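Local coordinates for chorismatase (Streptomyces hygroscopicus, PDB 4BPS), which hydrolyses chorismate to pyruvate and a dihydroxycyclohexadiene carboxylic acid used in the biosynthesis of the immunosuppressants FK506 and FK520, at residues His288-Val300 and Val312-Ala324. Sequence-based numbering, arbitrary orientation.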
loop_
_atom_site.group_PDB
_atom_site.type_symbol
_atom_site.label_atom_id
_atom_site.label_comp_id
_atom_site.label_asym_id
_atom_site.label_seq_id
_atom_site.Cartn_x
_atom_site.Cartn_y
_atom_site.Cartn_z
ATOM N N HIS A 288 13.277 9.295 -12.268
ATOM C CA HIS A 288 13.180 7.891 -12.647
ATOM C C HIS A 288 12.251 7.732 -13.841
ATOM O O HIS A 288 11.516 8.656 -14.204
ATOM C CB HIS A 288 12.688 7.065 -11.443
ATOM C CG HIS A 288 13.737 6.966 -10.386
ATOM N ND1 HIS A 288 14.892 6.245 -10.589
ATOM C CD2 HIS A 288 13.883 7.570 -9.179
ATOM C CE1 HIS A 288 15.684 6.367 -9.540
ATOM N NE2 HIS A 288 15.099 7.168 -8.670
ATOM N N VAL A 289 12.317 6.542 -14.428
ATOM C CA VAL A 289 11.445 6.109 -15.507
ATOM C C VAL A 289 10.803 4.783 -15.108
ATOM O O VAL A 289 11.226 4.139 -14.128
ATOM C CB VAL A 289 12.224 5.969 -16.839
ATOM C CG1 VAL A 289 12.726 7.344 -17.302
ATOM C CG2 VAL A 289 13.366 4.958 -16.695
ATOM N N LEU A 290 9.784 4.355 -15.853
ATOM C CA LEU A 290 9.085 3.134 -15.469
ATOM C C LEU A 290 9.990 1.920 -15.372
ATOM O O LEU A 290 9.759 1.045 -14.517
ATOM C CB LEU A 290 7.948 2.817 -16.428
ATOM C CG LEU A 290 6.729 3.718 -16.308
ATOM C CD1 LEU A 290 5.703 3.274 -17.365
ATOM C CD2 LEU A 290 6.119 3.639 -14.926
ATOM N N ALA A 291 11.020 1.848 -16.223
ATOM C CA ALA A 291 11.932 0.710 -16.191
ATOM C C ALA A 291 12.704 0.590 -14.872
ATOM O O ALA A 291 13.310 -0.459 -14.618
ATOM C CB ALA A 291 12.925 0.779 -17.355
ATOM N N ASP A 292 12.670 1.645 -14.057
ATOM C CA ASP A 292 13.361 1.634 -12.766
ATOM C C ASP A 292 12.503 1.057 -11.648
ATOM O O ASP A 292 13.012 0.767 -10.569
ATOM C CB ASP A 292 13.747 3.051 -12.333
ATOM C CG ASP A 292 14.694 3.737 -13.280
ATOM O OD1 ASP A 292 15.461 3.051 -13.982
ATOM O OD2 ASP A 292 14.663 4.997 -13.285
ATOM N N VAL A 293 11.198 0.906 -11.887
ATOM C CA VAL A 293 10.301 0.475 -10.827
ATOM C C VAL A 293 10.393 -1.039 -10.676
ATOM O O VAL A 293 10.585 -1.781 -11.644
ATOM C CB VAL A 293 8.846 0.946 -11.120
ATOM C CG1 VAL A 293 7.922 0.589 -9.962
ATOM C CG2 VAL A 293 8.801 2.450 -11.371
ATOM N N ASP A 294 10.273 -1.511 -9.441
ATOM C CA ASP A 294 10.381 -2.939 -9.159
ATOM C C ASP A 294 9.357 -3.306 -8.073
ATOM O O ASP A 294 8.688 -2.439 -7.489
ATOM C CB ASP A 294 11.818 -3.241 -8.725
ATOM C CG ASP A 294 12.229 -4.706 -8.886
ATOM O OD1 ASP A 294 11.421 -5.587 -9.251
ATOM O OD2 ASP A 294 13.428 -4.958 -8.595
ATOM N N HIS A 295 9.211 -4.609 -7.840
ATOM C CA HIS A 295 8.295 -5.146 -6.832
ATOM C C HIS A 295 6.909 -4.537 -6.987
ATOM O O HIS A 295 6.305 -3.968 -6.069
ATOM C CB HIS A 295 8.891 -5.043 -5.426
ATOM C CG HIS A 295 10.146 -5.842 -5.327
ATOM N ND1 HIS A 295 11.395 -5.271 -5.462
ATOM C CD2 HIS A 295 10.341 -7.187 -5.263
ATOM C CE1 HIS A 295 12.305 -6.233 -5.452
ATOM N NE2 HIS A 295 11.697 -7.402 -5.327
ATOM N N LEU A 296 6.400 -4.704 -8.199
ATOM C CA LEU A 296 5.090 -4.191 -8.560
ATOM C C LEU A 296 3.996 -5.200 -8.287
ATOM O O LEU A 296 4.156 -6.389 -8.565
ATOM C CB LEU A 296 5.053 -3.794 -10.032
ATOM C CG LEU A 296 6.059 -2.702 -10.431
ATOM C CD1 LEU A 296 7.282 -3.277 -11.134
ATOM C CD2 LEU A 296 5.380 -1.674 -11.319
ATOM N N LYS A 297 2.884 -4.697 -7.769
ATOM C CA LYS A 297 1.642 -5.457 -7.706
ATOM C C LYS A 297 0.640 -4.781 -8.625
ATOM O O LYS A 297 0.487 -3.553 -8.581
ATOM C CB LYS A 297 1.112 -5.563 -6.278
ATOM C CG LYS A 297 2.014 -6.486 -5.435
ATOM C CD LYS A 297 2.232 -6.008 -4.019
ATOM C CE LYS A 297 0.946 -5.944 -3.271
ATOM N NZ LYS A 297 1.099 -5.135 -1.998
ATOM N N VAL A 298 -0.016 -5.594 -9.444
ATOM C CA VAL A 298 -0.964 -5.130 -10.439
ATOM C C VAL A 298 -2.313 -5.783 -10.096
ATOM O O VAL A 298 -2.445 -7.002 -10.208
ATOM C CB VAL A 298 -0.495 -5.511 -11.868
ATOM C CG1 VAL A 298 -1.525 -5.037 -12.898
ATOM C CG2 VAL A 298 0.874 -4.915 -12.162
ATOM N N TYR A 299 -3.254 -4.966 -9.632
ATOM C CA TYR A 299 -4.554 -5.454 -9.212
ATOM C C TYR A 299 -5.514 -5.326 -10.367
ATOM O O TYR A 299 -5.585 -4.251 -10.982
ATOM C CB TYR A 299 -5.051 -4.610 -8.052
ATOM C CG TYR A 299 -4.099 -4.481 -6.878
ATOM C CD1 TYR A 299 -3.923 -5.526 -5.968
ATOM C CD2 TYR A 299 -3.402 -3.290 -6.638
ATOM C CE1 TYR A 299 -3.092 -5.388 -4.859
ATOM C CE2 TYR A 299 -2.568 -3.135 -5.533
ATOM C CZ TYR A 299 -2.424 -4.196 -4.641
ATOM O OH TYR A 299 -1.643 -4.091 -3.519
ATOM N N VAL A 300 -6.231 -6.409 -10.683
ATOM C CA VAL A 300 -7.090 -6.447 -11.861
ATOM C C VAL A 300 -8.456 -6.967 -11.463
ATOM O O VAL A 300 -8.580 -8.047 -10.868
ATOM C CB VAL A 300 -6.497 -7.373 -12.954
ATOM C CG1 VAL A 300 -7.355 -7.354 -14.198
ATOM C CG2 VAL A 300 -5.045 -6.936 -13.300
ATOM N N VAL A 312 0.042 -5.411 -21.487
ATOM C CA VAL A 312 0.253 -3.979 -21.478
ATOM C C VAL A 312 1.415 -3.617 -20.577
ATOM O O VAL A 312 2.279 -2.801 -20.949
ATOM C CB VAL A 312 -1.028 -3.234 -21.021
ATOM C CG1 VAL A 312 -0.740 -1.760 -20.795
ATOM C CG2 VAL A 312 -2.160 -3.409 -22.032
ATOM N N CYS A 313 1.449 -4.215 -19.395
ATOM C CA CYS A 313 2.507 -3.919 -18.459
ATOM C C CYS A 313 3.855 -4.399 -18.988
ATOM O O CYS A 313 4.850 -3.703 -18.841
ATOM C CB CYS A 313 2.215 -4.537 -17.092
ATOM S SG CYS A 313 0.866 -3.701 -16.199
ATOM N N ALA A 314 3.898 -5.590 -19.578
ATOM C CA ALA A 314 5.141 -6.153 -20.081
ATOM C C ALA A 314 5.749 -5.295 -21.197
ATOM O O ALA A 314 6.957 -5.345 -21.430
ATOM C CB ALA A 314 4.924 -7.563 -20.571
ATOM N N ALA A 315 4.932 -4.516 -21.905
ATOM C CA ALA A 315 5.456 -3.655 -22.938
ATOM C C ALA A 315 6.114 -2.398 -22.378
ATOM O O ALA A 315 6.818 -1.706 -23.116
ATOM C CB ALA A 315 4.330 -3.254 -23.904
ATOM N N ARG A 316 5.848 -2.068 -21.109
ATOM C CA ARG A 316 6.406 -0.843 -20.542
ATOM C C ARG A 316 7.336 -1.052 -19.356
ATOM O O ARG A 316 8.260 -0.262 -19.178
ATOM C CB ARG A 316 5.283 0.122 -20.175
ATOM C CG ARG A 316 4.564 0.629 -21.457
ATOM C CD ARG A 316 3.405 1.569 -21.202
ATOM N NE ARG A 316 3.836 2.825 -20.598
ATOM C CZ ARG A 316 2.997 3.799 -20.262
ATOM N NH1 ARG A 316 1.675 3.636 -20.431
ATOM N NH2 ARG A 316 3.465 4.901 -19.698
ATOM N N LEU A 317 7.102 -2.094 -18.549
ATOM C CA LEU A 317 7.930 -2.355 -17.375
ATOM C C LEU A 317 9.218 -3.082 -17.769
ATOM O O LEU A 317 9.303 -3.671 -18.844
ATOM C CB LEU A 317 7.156 -3.200 -16.353
ATOM C CG LEU A 317 5.881 -2.545 -15.826
ATOM C CD1 LEU A 317 5.167 -3.507 -14.900
ATOM C CD2 LEU A 317 6.146 -1.193 -15.149
ATOM N N SER A 318 10.224 -3.044 -16.906
ATOM C CA SER A 318 11.451 -3.751 -17.215
ATOM C C SER A 318 11.218 -5.250 -17.182
ATOM O O SER A 318 10.478 -5.748 -16.311
ATOM C CB SER A 318 12.526 -3.381 -16.208
ATOM O OG SER A 318 13.687 -4.197 -16.396
ATOM N N SER A 319 11.898 -5.975 -18.071
ATOM C CA SER A 319 11.759 -7.428 -18.085
ATOM C C SER A 319 12.311 -8.073 -16.813
ATOM O O SER A 319 11.949 -9.209 -16.480
ATOM C CB SER A 319 12.464 -8.033 -19.292
ATOM O OG SER A 319 13.872 -7.914 -19.189
ATOM N N THR A 320 13.174 -7.366 -16.081
ATOM C CA THR A 320 13.754 -7.922 -14.858
ATOM C C THR A 320 12.952 -7.546 -13.613
ATOM O O THR A 320 13.304 -7.995 -12.522
ATOM C CB THR A 320 15.227 -7.484 -14.678
ATOM O OG1 THR A 320 15.304 -6.058 -14.739
ATOM C CG2 THR A 320 16.142 -8.101 -15.772
ATOM N N ALA A 321 11.912 -6.721 -13.753
ATOM C CA ALA A 321 11.136 -6.307 -12.589
ATOM C C ALA A 321 10.306 -7.467 -12.086
ATOM O O ALA A 321 9.728 -8.207 -12.873
ATOM C CB ALA A 321 10.228 -5.126 -12.955
ATOM N N ALA A 322 10.232 -7.614 -10.761
ATOM C CA ALA A 322 9.291 -8.529 -10.140
ATOM C C ALA A 322 7.901 -7.908 -10.233
ATOM O O ALA A 322 7.693 -6.783 -9.769
ATOM C CB ALA A 322 9.702 -8.755 -8.685
ATOM N N VAL A 323 6.976 -8.644 -10.847
ATOM C CA VAL A 323 5.618 -8.167 -11.077
ATOM C C VAL A 323 4.656 -9.280 -10.682
ATOM O O VAL A 323 4.837 -10.421 -11.093
ATOM C CB VAL A 323 5.408 -7.767 -12.566
ATOM C CG1 VAL A 323 4.018 -7.247 -12.779
ATOM C CG2 VAL A 323 6.414 -6.706 -13.023
ATOM N N ALA A 324 3.698 -8.956 -9.825
ATOM C CA ALA A 324 2.687 -9.914 -9.393
ATOM C C ALA A 324 1.314 -9.380 -9.739
ATOM O O ALA A 324 0.935 -8.287 -9.308
ATOM C CB ALA A 324 2.773 -10.122 -7.892
HETATM O O HOH W 1 9.774 -1.710 -14.413
#
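OD1 of Asp-294 is gripped by two backbone N-H groups. Ala-322 N, 2.8 Å from Asp-294 OD1, arrives nearly along the C-O axis, whereas His-295 N meets the same oxygen from above the carboxylate plane, 39° out of it. With CG anti to the backbone N (chi1 -159°), the carboxylate swings toward 312-324 and can serve both donors. Just beyond it the backbones pair directly: Leu-296 N donates to Ala-322 O (2.9 Å), Ala-324 N to Leu-296 O and Val-298 N to Ala-324 O. Leu-296 thus donates to Ala-322 and accepts from Ala-324, the two residues flanking its partner Val-323, the mark of parallel pairing, here between the two strands of a beta-alpha-beta unit connected through helix 306-314. In this YjgF-like fold, strand 337-343, which carries the proton acceptor Glu-338, pairs antiparallel with 296-300 along its other edge. On the face bearing Leu-296 and Val-298, Leu-296 meets Leu-317 tip to tip, CD2 to CD2 at 3.9 Å, while its CD1 branch rests near Ala-321 CB. Val-298 crosses Val-323, with CG2 of the former 4.0 Å from CG1 of the latter. Before the strands, one water bridges the loops, donating to Leu-290 O and Val-293 O and accepting from Ser-318 N (2.9 Å from the water oxygen). CD1 of Leu-290 lies 3.6 Å from Arg-316 NH2; salt bridges to Glu-264 and Asp-268 of helix 259-274 anchor that guanidinium.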